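Side-chain contacts in putative pyridoxal phosphate-dependent transferase (Clostridium difficile, PDB 4DQ6), which binds pyridoxal-5'-phosphate and is probably a transferase with the class I and II aminotransferase fold: residues A46-I51 against E289-S294; G64-P69 against F276-T281; N78-R83 against S247-L252; I103-N108 against K259-A264. All blocks are in the same frame, centred on the assembly; numbering follows the deposited sequence.

The four contacts illustrate how a class I and II aminotransferase fold is knit together by segments far apart in sequence. Interaction 1 closes the longest loop, and the other three are nested inside it; interactions 3 and 4 alternate along the chain. Interactions 1, 2 and 3 lie 16 to 19 Å apart, centre to centre, and touch one another: Arg83 bridges to Glu289 and Glu293, Ser247 meets Thr281, and Ile50 packs on Ala280. Interaction 4, about 18 Å from the centre of interaction 3, joins it where Leu261 meets Val250 and Leu252 of strand 248-251. Interactions 1, 2 and 4 also touch the second subunit, which places these contacts near the dimer interface.

Interaction 1. Residues A46-I51 against E289-S294; sequences AAPCII and ESWLES
Trp291 packs its CB and indole against Ala47 and Pro48. At the root, Trp291 CB already lies 3.7 Å from Ala47 CB. The first torsion sets CG anti to the backbone N (chi1 -176°), which carries the ring off helix 289-313 and against the 46-51 segment. Trp291 CG then makes the closest approach, 3.5 Å from Ala47 CB. That methyl stands over one face of the indole, offset toward the rim, in a CH-pi contact: Ala47 CB is 3.8 Å from the centroid of the five-membered ring and 22° off its normal. Ala47 is the N-cap residue of helix 48-58, and the contact thus joins the start of that helix to the first turn of helix 289-313 within the aminotransferase fold. Further out, Trp291 CD1 meets the backbone of Ala47 at its CA, and Pro48 CD approaches the same ring atom obliquely at 4.0 Å. Trp291 NE1 comes 3.9 Å from Ala47 CA. Toward the six-membered ring, Trp291 CD2 lies 3.9 Å from Ala47 CB and Trp291 CE2 4.2 Å from Ala47 N. The indole also packs edge-to-face with Tyr6 and meets Phe8 at an inclined angle.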
loop_
_atom_site.group_PDB
_atom_site.type_symbol
_atom_site.label_atom_id
_atom_site.label_comp_id
_atom_site.label_asym_id
_atom_site.label_seq_id
_atom_site.Cartn_x
_atom_site.Cartn_y
_atom_site.Cartn_z
ATOM N N ALA A 46 15.822 -14.153 -1.754
ATOM C CA ALA A 46 14.727 -14.657 -0.939
ATOM C C ALA A 46 14.779 -16.150 -0.916
ATOM O O ALA A 46 15.361 -16.751 -1.830
ATOM C CB ALA A 46 13.358 -14.218 -1.526
ATOM N N ALA A 47 14.156 -16.781 0.036
ATOM C CA ALA A 47 14.072 -18.211 0.115
ATOM C C ALA A 47 13.504 -18.834 -1.154
ATOM O O ALA A 47 12.629 -18.274 -1.800
ATOM C CB ALA A 47 13.222 -18.639 1.284
ATOM N N PRO A 48 14.025 -19.983 -1.540
ATOM C CA PRO A 48 13.471 -20.625 -2.732
ATOM C C PRO A 48 11.967 -20.816 -2.757
ATOM O O PRO A 48 11.338 -20.670 -3.799
ATOM C CB PRO A 48 14.153 -22.002 -2.708
ATOM C CG PRO A 48 15.364 -21.804 -1.930
ATOM C CD PRO A 48 15.106 -20.745 -0.913
ATOM N N CYS A 49 11.362 -21.138 -1.623
ATOM C CA CYS A 49 9.930 -21.290 -1.581
ATOM C C CYS A 49 9.163 -20.000 -1.914
ATOM O O CYS A 49 8.059 -20.012 -2.487
ATOM C CB CYS A 49 9.481 -21.807 -0.260
ATOM S SG CYS A 49 9.952 -20.762 1.143
ATOM N N ILE A 50 9.749 -18.884 -1.497
ATOM C CA ILE A 50 9.126 -17.577 -1.808
ATOM C C ILE A 50 9.241 -17.271 -3.317
ATOM O O ILE A 50 8.251 -16.946 -3.960
ATOM C CB ILE A 50 9.780 -16.486 -1.008
ATOM C CG1 ILE A 50 9.502 -16.714 0.468
ATOM C CG2 ILE A 50 9.310 -15.107 -1.510
ATOM C CD1 ILE A 50 10.379 -15.807 1.337
ATOM N N ILE A 51 10.441 -17.498 -3.931
ATOM C CA ILE A 51 10.619 -17.255 -5.364
ATOM C C ILE A 51 9.641 -18.155 -6.143
ATOM O O ILE A 51 8.977 -17.687 -7.073
ATOM C CB ILE A 51 12.071 -17.476 -5.786
ATOM C CG1 ILE A 51 13.019 -16.529 -5.044
ATOM C CG2 ILE A 51 12.232 -17.299 -7.298
ATOM C CD1 ILE A 51 14.473 -16.980 -5.143
ATOM N N GLU A 289 10.762 -21.995 7.068
ATOM C CA GLU A 289 11.456 -22.260 8.308
ATOM C C GLU A 289 12.906 -22.763 8.130
ATOM O O GLU A 289 13.813 -22.278 8.832
ATOM C CB GLU A 289 10.649 -23.196 9.189
ATOM C CG GLU A 289 11.074 -23.255 10.643
ATOM C CD GLU A 289 10.006 -23.918 11.542
ATOM O OE1 GLU A 289 8.939 -24.329 11.025
ATOM O OE2 GLU A 289 10.265 -24.019 12.748
ATOM N N SER A 290 13.128 -23.682 7.188
ATOM C CA SER A 290 14.464 -24.212 7.004
ATOM C C SER A 290 15.448 -23.141 6.503
ATOM O O SER A 290 16.572 -23.053 6.988
ATOM C CB SER A 290 14.454 -25.452 6.124
ATOM O OG SER A 290 13.895 -26.541 6.845
ATOM N N TRP A 291 15.009 -22.331 5.556
ATOM C CA TRP A 291 15.782 -21.149 5.146
ATOM C C TRP A 291 16.057 -20.213 6.292
ATOM O O TRP A 291 17.218 -19.789 6.472
ATOM C CB TRP A 291 15.101 -20.443 3.967
ATOM C CG TRP A 291 15.897 -19.296 3.469
ATOM C CD1 TRP A 291 16.846 -19.272 2.421
ATOM C CD2 TRP A 291 15.866 -17.925 4.005
ATOM N NE1 TRP A 291 17.348 -18.013 2.285
ATOM C CE2 TRP A 291 16.819 -17.163 3.205
ATOM C CE3 TRP A 291 15.179 -17.284 5.026
ATOM C CZ2 TRP A 291 17.050 -15.835 3.400
ATOM C CZ3 TRP A 291 15.413 -15.937 5.209
ATOM C CH2 TRP A 291 16.348 -15.225 4.433
ATOM N N LEU A 292 15.039 -19.922 7.127
ATOM C CA LEU A 292 15.267 -19.055 8.218
ATOM C C LEU A 292 16.317 -19.607 9.225
ATOM O O LEU A 292 17.212 -18.877 9.640
ATOM C CB LEU A 292 13.958 -18.751 8.945
ATOM C CG LEU A 292 14.146 -18.010 10.235
ATOM C CD1 LEU A 292 14.729 -16.596 10.077
ATOM C CD2 LEU A 292 12.795 -17.830 10.953
ATOM N N GLU A 293 16.270 -20.899 9.530
ATOM C CA GLU A 293 17.221 -21.454 10.488
ATOM C C GLU A 293 18.649 -21.355 9.890
ATOM O O GLU A 293 19.618 -21.041 10.600
ATOM C CB GLU A 293 16.834 -22.877 10.892
ATOM C CG GLU A 293 15.565 -22.966 11.735
ATOM C CD GLU A 293 15.627 -22.286 13.092
ATOM O OE1 GLU A 293 16.718 -22.200 13.723
ATOM O OE2 GLU A 293 14.565 -21.834 13.594
ATOM N N SER A 294 18.777 -21.597 8.595
ATOM C CA SER A 294 20.084 -21.521 7.916
ATOM C C SER A 294 20.598 -20.088 7.876
ATOM O O SER A 294 21.762 -19.860 8.130
ATOM C CB SER A 294 20.017 -22.096 6.507
ATOM O OG SER A 294 21.306 -22.298 5.873
#

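Interaction 2. Residues G64-P69 against F276-T281; sequences GYTTRP and FSLVAT. With PLP (pyridoxal-5'-phosphate), chain F.
Leu278 of helix 275-287 packs against Thr66, Arg68 and Pro69 of the 64-69 loop. Its CG is anti to the backbone N (chi1 -170°), which sends both methyls toward the loop. Thr66 and Leu278 run past each other in opposite directions, with Thr66 CG2 3.7 Å from Leu278 CD2. Pro69 meets the leucine end on, its CD 3.7 Å from the same methyl. Arg68 lies across the leucine: Leu278 CD1 touches Arg68 CA at 3.9 Å, and the guanidinium is turned to Asn273 and the carbonyl of Lys271. Between these groups, Thr67 O sits 3.4 Å from Leu278 CD2, a buried carbonyl oxygen without a polar partner in the model. At the far end of the loop, Tyr65 OH lies 3.3 Å from PLP O1P, with that oxygen near the ring plane at its edge; this weak hydrogen bond is not settled, since the proton has another acceptor within reach, and Lys238 NZ of the second subunit makes a weak bond to the same hydroxyl. Pyridoxal-5'-phosphate is also hydrogen-bonded to His206, Asn175, Ile100 and Val99 of the second subunit. Such a tyrosine, lent across the dimer interface to the partner's site, is a feature of this aminotransferase fold.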
loop_
_atom_site.group_PDB
_atom_site.type_symbol
_atom_site.label_atom_id
_atom_site.label_comp_id
_atom_site.label_asym_id
_atom_site.label_seq_id
_atom_site.Cartn_x
_atom_site.Cartn_y
_atom_site.Cartn_z
ATOM N N GLY A 64 -5.449 -8.871 -11.100
ATOM C CA GLY A 64 -6.549 -8.022 -10.634
ATOM C C GLY A 64 -6.703 -7.997 -9.147
ATOM O O GLY A 64 -5.818 -8.347 -8.387
ATOM N N TYR A 65 -7.864 -7.498 -8.702
ATOM C CA TYR A 65 -8.063 -7.303 -7.239
ATOM C C TYR A 65 -7.993 -8.650 -6.531
ATOM O O TYR A 65 -8.577 -9.660 -6.950
ATOM C CB TYR A 65 -9.438 -6.722 -7.039
ATOM C CG TYR A 65 -9.560 -5.276 -7.451
ATOM C CD1 TYR A 65 -8.941 -4.292 -6.768
ATOM C CD2 TYR A 65 -10.319 -4.925 -8.579
ATOM C CE1 TYR A 65 -9.065 -2.942 -7.132
ATOM C CE2 TYR A 65 -10.424 -3.595 -8.976
ATOM C CZ TYR A 65 -9.796 -2.627 -8.273
ATOM O OH TYR A 65 -9.883 -1.293 -8.634
ATOM N N THR A 66 -7.246 -8.676 -5.439
ATOM C CA THR A 66 -6.828 -9.877 -4.769
ATOM C C THR A 66 -7.594 -10.146 -3.525
ATOM O O THR A 66 -7.685 -9.263 -2.694
ATOM C CB THR A 66 -5.333 -9.776 -4.438
ATOM O OG1 THR A 66 -4.640 -9.548 -5.679
ATOM C CG2 THR A 66 -4.778 -10.991 -3.683
ATOM N N THR A 67 -8.144 -11.332 -3.410
ATOM C CA THR A 67 -8.840 -11.756 -2.202
ATOM C C THR A 67 -7.852 -12.369 -1.194
ATOM O O THR A 67 -6.790 -12.846 -1.575
ATOM C CB THR A 67 -9.951 -12.759 -2.562
ATOM O OG1 THR A 67 -10.808 -12.870 -1.450
ATOM C CG2 THR A 67 -9.396 -14.147 -2.894
ATOM N N ARG A 68 -8.153 -12.317 0.098
ATOM C CA ARG A 68 -7.308 -12.900 1.127
ATOM C C ARG A 68 -7.950 -14.202 1.580
ATOM O O ARG A 68 -8.945 -14.193 2.339
ATOM C CB ARG A 68 -7.139 -11.926 2.304
ATOM C CG ARG A 68 -6.125 -12.354 3.364
ATOM C CD ARG A 68 -5.954 -11.291 4.450
ATOM N NE ARG A 68 -5.423 -10.077 3.871
ATOM C CZ ARG A 68 -6.117 -8.967 3.638
ATOM N NH1 ARG A 68 -7.375 -8.846 4.068
ATOM N NH2 ARG A 68 -5.547 -8.018 2.990
ATOM N N PRO A 69 -7.457 -15.322 1.099
ATOM C CA PRO A 69 -8.100 -16.600 1.453
ATOM C C PRO A 69 -7.824 -16.926 2.920
ATOM O O PRO A 69 -6.865 -16.417 3.471
ATOM C CB PRO A 69 -7.401 -17.629 0.551
ATOM C CG PRO A 69 -6.094 -17.034 0.252
ATOM C CD PRO A 69 -6.289 -15.525 0.237
ATOM N N PHE A 276 1.193 -10.345 -5.105
ATOM C CA PHE A 276 2.457 -11.036 -4.837
ATOM C C PHE A 276 2.739 -11.154 -3.341
ATOM O O PHE A 276 3.224 -12.165 -2.857
ATOM C CB PHE A 276 3.587 -10.418 -5.632
ATOM C CG PHE A 276 3.487 -10.677 -7.106
ATOM C CD1 PHE A 276 3.581 -11.991 -7.577
ATOM C CD2 PHE A 276 3.325 -9.673 -8.077
ATOM C CE1 PHE A 276 3.527 -12.293 -8.928
ATOM C CE2 PHE A 276 3.223 -9.981 -9.461
ATOM C CZ PHE A 276 3.361 -11.328 -9.876
ATOM N N SER A 277 2.501 -10.093 -2.597
ATOM C CA SER A 277 2.562 -10.150 -1.177
ATOM C C SER A 277 1.715 -11.285 -0.581
ATOM O O SER A 277 2.116 -11.980 0.365
ATOM C CB SER A 277 2.074 -8.763 -0.654
ATOM O OG SER A 277 1.609 -8.744 0.619
ATOM N N LEU A 278 0.519 -11.465 -1.137
ATOM C CA LEU A 278 -0.386 -12.489 -0.631
ATOM C C LEU A 278 0.261 -13.860 -0.649
ATOM O O LEU A 278 0.287 -14.582 0.368
ATOM C CB LEU A 278 -1.638 -12.597 -1.482
ATOM C CG LEU A 278 -2.706 -13.477 -0.862
ATOM C CD1 LEU A 278 -3.531 -12.604 0.109
ATOM C CD2 LEU A 278 -3.626 -14.069 -1.930
ATOM N N VAL A 279 0.800 -14.208 -1.798
ATOM C CA VAL A 279 1.352 -15.567 -1.940
ATOM C C VAL A 279 2.692 -15.733 -1.252
ATOM O O VAL A 279 2.980 -16.801 -0.706
ATOM C CB VAL A 279 1.427 -16.055 -3.419
ATOM C CG1 VAL A 279 0.060 -16.055 -4.113
ATOM C CG2 VAL A 279 2.519 -15.328 -4.172
ATOM N N ALA A 280 3.508 -14.673 -1.241
ATOM C CA ALA A 280 4.828 -14.736 -0.583
ATOM C C ALA A 280 4.705 -14.871 0.922
ATOM O O ALA A 280 5.532 -15.522 1.556
ATOM C CB ALA A 280 5.715 -13.565 -0.971
ATOM N N THR A 281 3.742 -14.178 1.530
ATOM C CA THR A 281 3.609 -14.223 2.964
ATOM C C THR A 281 3.236 -15.632 3.435
ATOM O O THR A 281 3.859 -16.228 4.310
ATOM C CB THR A 281 2.522 -13.214 3.390
ATOM O OG1 THR A 281 2.948 -11.885 3.079
ATOM C CG2 THR A 281 2.237 -13.325 4.904
HETATM N N1 PLP F . -12.038 5.437 -9.281
HETATM C C2 PLP F . -13.017 4.999 -10.119
HETATM C C2A PLP F . -14.025 5.828 -10.845
HETATM C C3 PLP F . -13.078 3.569 -10.369
HETATM O O3 PLP F . -14.020 3.121 -11.158
HETATM C C4 PLP F . -12.147 2.671 -9.721
HETATM C C4A PLP F . -12.220 1.181 -9.968
HETATM C C5 PLP F . -11.146 3.299 -8.872
HETATM C C6 PLP F . -11.150 4.687 -8.664
HETATM C C5A PLP F . -10.170 2.379 -8.233
HETATM O O4P PLP F . -9.729 3.039 -7.095
HETATM P P PLP F . -8.403 2.440 -6.354
HETATM O O1P PLP F . -8.664 0.919 -6.447
HETATM O O2P PLP F . -7.251 2.748 -7.290
HETATM O O3P PLP F . -8.576 3.179 -4.902
#

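Interaction 3. Residues N78-R83 against S247-L252; sequences NWLYRR and SSYVVL
Leu80 reaches Tyr249 and Val251 by side chains alone, the nearest CA atoms, those of Leu80 and Val251, standing 10.8 Å apart. The tighter part is the meeting of leucine and tyrosine, which lie alongside each other, pointing opposite ways. Leu80 CD2 comes 3.8 Å from Tyr249 OH, while Leu80 CD1 lies oblique to the ring, 4.4 Å from Tyr249 CE2. The tyrosine ring reaches this place because its CG sits between the backbone N and the carbonyl carbon (chi1 54°), the crowded position, and its hydroxyl is hydrogen-bonded to that of Tyr285. The looser part is the valine side: Leu80 CD1 and Val251 CG2 are 4.4 Å apart, a light apolar touch. All three residues are buried; Asn78, Tyr81 and Arg82, on other sides of the helix, are exposed to solvent. Elsewhere on the helix Arg83 CG lies 3.5 Å above the centre of the Trp79 ring, the arginine's guanidinium being salt-bridged to Glu289 and Glu293. Around the contact, Met234 of strand 230-234 touches both Leu80 and Tyr249, and Leu93 of strand 93-96 touches Tyr249 and Val251, so helix 70-84 packs on the seven-stranded mixed sheet near its 93-96 edge.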
loop_
_atom_site.group_PDB
_atom_site.type_symbol
_atom_site.label_atom_id
_atom_site.label_comp_id
_atom_site.label_asym_id
_atom_site.label_seq_id
_atom_site.Cartn_x
_atom_site.Cartn_y
_atom_site.Cartn_z
ATOM N N ASN A 78 -0.487 -20.049 12.650
ATOM C CA ASN A 78 0.364 -21.218 12.860
ATOM C C ASN A 78 1.796 -20.893 13.124
ATOM O O ASN A 78 2.419 -21.490 13.976
ATOM C CB ASN A 78 0.219 -22.160 11.659
ATOM C CG ASN A 78 -1.175 -22.756 11.588
ATOM O OD1 ASN A 78 -1.918 -22.781 12.618
ATOM N ND2 ASN A 78 -1.579 -23.222 10.404
ATOM N N TRP A 79 2.342 -19.905 12.419
ATOM C CA TRP A 79 3.695 -19.382 12.759
ATOM C C TRP A 79 3.830 -18.900 14.170
ATOM O O TRP A 79 4.742 -19.247 14.899
ATOM C CB TRP A 79 4.008 -18.236 11.811
ATOM C CG TRP A 79 5.422 -17.762 11.913
ATOM C CD1 TRP A 79 5.895 -16.593 12.502
ATOM C CD2 TRP A 79 6.591 -18.352 11.257
ATOM N NE1 TRP A 79 7.243 -16.484 12.333
ATOM C CE2 TRP A 79 7.712 -17.506 11.557
ATOM C CE3 TRP A 79 6.812 -19.511 10.499
ATOM C CZ2 TRP A 79 9.007 -17.801 11.102
ATOM C CZ3 TRP A 79 8.082 -19.760 10.010
ATOM C CH2 TRP A 79 9.166 -18.936 10.344
ATOM N N LEU A 80 2.903 -18.060 14.610
ATOM C CA LEU A 80 3.049 -17.488 15.920
ATOM C C LEU A 80 2.970 -18.578 17.004
ATOM O O LEU A 80 3.652 -18.475 18.032
ATOM C CB LEU A 80 1.965 -16.438 16.161
ATOM C CG LEU A 80 2.017 -15.173 15.308
ATOM C CD1 LEU A 80 0.934 -14.127 15.671
ATOM C CD2 LEU A 80 3.367 -14.569 15.208
ATOM N N TYR A 81 2.120 -19.580 16.818
ATOM C CA TYR A 81 2.149 -20.679 17.760
ATOM C C TYR A 81 3.423 -21.533 17.705
ATOM O O TYR A 81 4.024 -21.784 18.731
ATOM C CB TYR A 81 0.904 -21.584 17.669
ATOM C CG TYR A 81 0.920 -22.563 18.808
ATOM C CD1 TYR A 81 0.634 -22.153 20.090
ATOM C CD2 TYR A 81 1.302 -23.867 18.611
ATOM C CE1 TYR A 81 0.696 -23.030 21.148
ATOM C CE2 TYR A 81 1.363 -24.750 19.660
ATOM C CZ TYR A 81 1.058 -24.326 20.920
ATOM O OH TYR A 81 1.140 -25.209 21.957
ATOM N N ARG A 82 3.844 -21.918 16.505
ATOM C CA ARG A 82 4.998 -22.818 16.338
ATOM C C ARG A 82 6.266 -22.185 16.854
ATOM O O ARG A 82 7.078 -22.817 17.497
ATOM C CB ARG A 82 5.341 -23.025 14.861
ATOM C CG ARG A 82 4.314 -23.624 13.947
ATOM C CD ARG A 82 5.011 -24.586 13.004
ATOM N NE ARG A 82 5.839 -24.027 11.933
ATOM C CZ ARG A 82 5.409 -23.238 10.955
ATOM N NH1 ARG A 82 4.168 -22.802 10.936
ATOM N NH2 ARG A 82 6.235 -22.860 10.012
ATOM N N ARG A 83 6.448 -20.935 16.469
ATOM C CA ARG A 83 7.685 -20.237 16.735
ATOM C C ARG A 83 7.742 -19.563 18.089
ATOM O O ARG A 83 8.787 -19.511 18.687
ATOM C CB ARG A 83 7.970 -19.218 15.631
ATOM C CG ARG A 83 7.947 -19.800 14.225
ATOM C CD ARG A 83 9.169 -20.648 13.906
ATOM N NE ARG A 83 10.436 -19.940 14.093
ATOM C CZ ARG A 83 11.626 -20.512 13.973
ATOM N NH1 ARG A 83 11.713 -21.793 13.673
ATOM N NH2 ARG A 83 12.726 -19.809 14.140
ATOM N N SER A 247 4.001 -6.271 3.139
ATOM C CA SER A 247 3.036 -7.081 3.873
ATOM C C SER A 247 3.342 -6.976 5.319
ATOM O O SER A 247 4.479 -7.187 5.730
ATOM C CB SER A 247 3.241 -8.544 3.461
ATOM O OG SER A 247 2.481 -9.490 4.241
ATOM N N SER A 248 2.326 -6.714 6.160
ATOM C CA SER A 248 2.504 -6.779 7.583
ATOM C C SER A 248 1.113 -7.037 8.179
ATOM O O SER A 248 0.091 -7.054 7.483
ATOM C CB SER A 248 3.116 -5.528 8.126
ATOM O OG SER A 248 2.179 -4.485 8.142
ATOM N N TYR A 249 1.073 -7.280 9.475
ATOM C CA TYR A 249 -0.184 -7.531 10.160
ATOM C C TYR A 249 -0.139 -6.943 11.561
ATOM O O TYR A 249 0.939 -6.757 12.123
ATOM C CB TYR A 249 -0.560 -9.027 10.145
ATOM C CG TYR A 249 0.505 -9.942 10.684
ATOM C CD1 TYR A 249 1.473 -10.457 9.806
ATOM C CD2 TYR A 249 0.579 -10.328 12.042
ATOM C CE1 TYR A 249 2.455 -11.314 10.220
ATOM C CE2 TYR A 249 1.592 -11.211 12.457
ATOM C CZ TYR A 249 2.532 -11.664 11.540
ATOM O OH TYR A 249 3.516 -12.525 11.989
ATOM N N VAL A 250 -1.329 -6.670 12.099
ATOM C CA VAL A 250 -1.524 -6.217 13.427
ATOM C C VAL A 250 -2.394 -7.226 14.131
ATOM O O VAL A 250 -3.401 -7.708 13.576
ATOM C CB VAL A 250 -2.211 -4.854 13.327
ATOM C CG1 VAL A 250 -2.168 -4.178 14.705
ATOM C CG2 VAL A 250 -1.553 -3.918 12.334
ATOM N N VAL A 251 -2.087 -7.439 15.407
ATOM C CA VAL A 251 -2.817 -8.410 16.214
ATOM C C VAL A 251 -3.570 -7.570 17.255
ATOM O O VAL A 251 -2.921 -6.950 18.166
ATOM C CB VAL A 251 -1.932 -9.437 16.930
ATOM C CG1 VAL A 251 -2.813 -10.376 17.733
ATOM C CG2 VAL A 251 -1.051 -10.169 15.908
ATOM N N LEU A 252 -4.907 -7.579 17.202
ATOM C CA LEU A 252 -5.714 -6.758 18.137
ATOM C C LEU A 252 -6.753 -7.673 18.843
ATOM O O LEU A 252 -7.842 -7.917 18.350
ATOM C CB LEU A 252 -6.355 -5.610 17.388
ATOM C CG LEU A 252 -5.526 -4.778 16.450
ATOM C CD1 LEU A 252 -5.721 -5.242 14.993
ATOM C CD2 LEU A 252 -5.878 -3.310 16.614
#

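Interaction 4. Residues I103-N108 against K259-A264; sequences ISLLIN and KLLDDA
Leu105 and Leu106 of helix 99-110 pack against Leu261 and Ala264 of helix 255-267, a helix-helix contact in the large, pyridoxal-phosphate-binding domain of the fold type I architecture shared by aminotransferases. The first shell is wholly aliphatic. Leu261 CD2 turns to Leu106, lying 3.9 Å from Leu106 CD2, while Leu261 CD1 reaches Leu105 CB at 3.8 Å and also touches Leu106. The Leu106 and Leu261 side chains meet at a slant. A little farther along, Leu105 CD1 rests 3.9 Å from Ala264 CB. The backbones come equally near at two places, with 6.3 Å between the CA atoms of Leu105 and Ala264 and again between those of Leu106 and Leu261. The torsions serve this meeting. Leu261 CG is anti to its own backbone N (chi1 -173°), which swings its fork round toward the neighbouring helix. The axes of the two short segments pass 9.5 Å apart at their closest, with 114° between their N-to-C directions, a steep crossing that confines contact to a few residues. In the next shell, Phe265, Arg267 and Ile268 pack on Leu105, Ile231 of strand 230-234 lies against Leu106, and Ile268 of the second subunit also touches Leu105. On the outer side of helix 255-267, Lys259 NZ forms a salt bridge of 2.8 Å with the syn lone pair of Asp263 OD2.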
loop_
_atom_site.group_PDB
_atom_site.type_symbol
_atom_site.label_atom_id
_atom_site.label_comp_id
_atom_site.label_asym_id
_atom_site.label_seq_id
_atom_site.Cartn_x
_atom_site.Cartn_y
_atom_site.Cartn_z
ATOM N N ILE A 103 0.825 1.784 12.871
ATOM C CA ILE A 103 1.066 2.559 14.095
ATOM C C ILE A 103 0.533 3.974 13.961
ATOM O O ILE A 103 -0.066 4.531 14.897
ATOM C CB ILE A 103 2.557 2.502 14.449
ATOM C CG1 ILE A 103 2.933 1.084 14.839
ATOM C CG2 ILE A 103 2.882 3.473 15.603
ATOM C CD1 ILE A 103 4.340 0.862 15.297
ATOM N N SER A 104 0.718 4.556 12.773
ATOM C CA SER A 104 0.261 5.920 12.532
ATOM C C SER A 104 -1.261 5.970 12.645
ATOM O O SER A 104 -1.803 6.875 13.306
ATOM C CB SER A 104 0.602 6.390 11.116
ATOM O OG SER A 104 0.279 7.744 10.917
ATOM N N LEU A 105 -1.995 5.027 12.072
ATOM C CA LEU A 105 -3.460 5.020 12.157
ATOM C C LEU A 105 -3.873 4.780 13.634
ATOM O O LEU A 105 -4.823 5.407 14.112
ATOM C CB LEU A 105 -4.110 4.021 11.223
ATOM C CG LEU A 105 -3.975 4.344 9.764
ATOM C CD1 LEU A 105 -4.723 3.253 8.997
ATOM C CD2 LEU A 105 -4.396 5.667 9.242
ATOM N N LEU A 106 -3.215 3.832 14.316
ATOM C CA LEU A 106 -3.503 3.559 15.734
ATOM C C LEU A 106 -3.374 4.824 16.562
ATOM O O LEU A 106 -4.208 5.103 17.444
ATOM C CB LEU A 106 -2.624 2.453 16.274
ATOM C CG LEU A 106 -2.917 1.019 15.757
ATOM C CD1 LEU A 106 -1.790 0.059 16.118
ATOM C CD2 LEU A 106 -4.271 0.586 16.339
ATOM N N ILE A 107 -2.334 5.595 16.320
ATOM C CA ILE A 107 -2.103 6.844 17.078
ATOM C C ILE A 107 -3.235 7.804 16.820
ATOM O O ILE A 107 -3.796 8.444 17.791
ATOM C CB ILE A 107 -0.751 7.489 16.680
ATOM C CG1 ILE A 107 0.399 6.714 17.308
ATOM C CG2 ILE A 107 -0.739 8.957 17.101
ATOM C CD1 ILE A 107 1.772 7.087 16.780
ATOM N N ASN A 108 -3.601 8.039 15.586
ATOM C CA ASN A 108 -4.717 8.904 15.284
ATOM C C ASN A 108 -6.028 8.472 15.940
ATOM O O ASN A 108 -6.801 9.360 16.437
ATOM C CB ASN A 108 -4.931 9.018 13.780
ATOM C CG ASN A 108 -5.903 10.117 13.432
ATOM O OD1 ASN A 108 -5.641 11.333 13.664
ATOM N ND2 ASN A 108 -7.069 9.716 12.952
ATOM N N LYS A 259 -11.901 -2.749 15.737
ATOM C CA LYS A 259 -12.851 -1.984 14.960
ATOM C C LYS A 259 -12.290 -0.630 14.608
ATOM O O LYS A 259 -12.491 -0.148 13.526
ATOM C CB LYS A 259 -14.173 -1.787 15.710
ATOM C CG LYS A 259 -15.126 -0.874 14.960
ATOM C CD LYS A 259 -16.498 -0.784 15.614
ATOM C CE LYS A 259 -17.563 -0.530 14.560
ATOM N NZ LYS A 259 -17.478 0.824 13.970
ATOM N N LEU A 260 -11.605 -0.006 15.552
ATOM C CA LEU A 260 -11.079 1.313 15.299
ATOM C C LEU A 260 -10.064 1.292 14.167
ATOM O O LEU A 260 -10.071 2.152 13.315
ATOM C CB LEU A 260 -10.354 1.825 16.527
ATOM C CG LEU A 260 -11.117 2.531 17.635
ATOM C CD1 LEU A 260 -10.051 2.952 18.614
ATOM C CD2 LEU A 260 -11.881 3.737 17.120
ATOM N N LEU A 261 -9.160 0.324 14.206
ATOM C CA LEU A 261 -8.150 0.221 13.161
ATOM C C LEU A 261 -8.756 -0.191 11.836
ATOM O O LEU A 261 -8.392 0.319 10.800
ATOM C CB LEU A 261 -7.031 -0.741 13.548
ATOM C CG LEU A 261 -5.839 -0.773 12.575
ATOM C CD1 LEU A 261 -5.327 0.647 12.363
ATOM C CD2 LEU A 261 -4.727 -1.637 13.137
ATOM N N ASP A 262 -9.672 -1.144 11.900
ATOM C CA ASP A 262 -10.392 -1.549 10.713
ATOM C C ASP A 262 -11.027 -0.349 10.037
ATOM O O ASP A 262 -10.908 -0.194 8.806
ATOM C CB ASP A 262 -11.394 -2.625 11.027
ATOM C CG ASP A 262 -11.795 -3.463 9.794
ATOM O OD1 ASP A 262 -10.909 -3.908 9.015
ATOM O OD2 ASP A 262 -12.995 -3.711 9.691
ATOM N N ASP A 263 -11.725 0.471 10.806
ATOM C CA ASP A 263 -12.407 1.590 10.238
ATOM C C ASP A 263 -11.432 2.673 9.719
ATOM O O ASP A 263 -11.745 3.350 8.749
ATOM C CB ASP A 263 -13.288 2.204 11.322
ATOM C CG ASP A 263 -14.531 1.386 11.585
ATOM O OD1 ASP A 263 -14.827 0.388 10.864
ATOM O OD2 ASP A 263 -15.237 1.745 12.551
ATOM N N ALA A 264 -10.257 2.817 10.365
ATOM C CA ALA A 264 -9.201 3.722 9.843
ATOM C C ALA A 264 -8.686 3.255 8.512
ATOM O O ALA A 264 -8.525 4.051 7.575
ATOM C CB ALA A 264 -8.065 3.876 10.842
#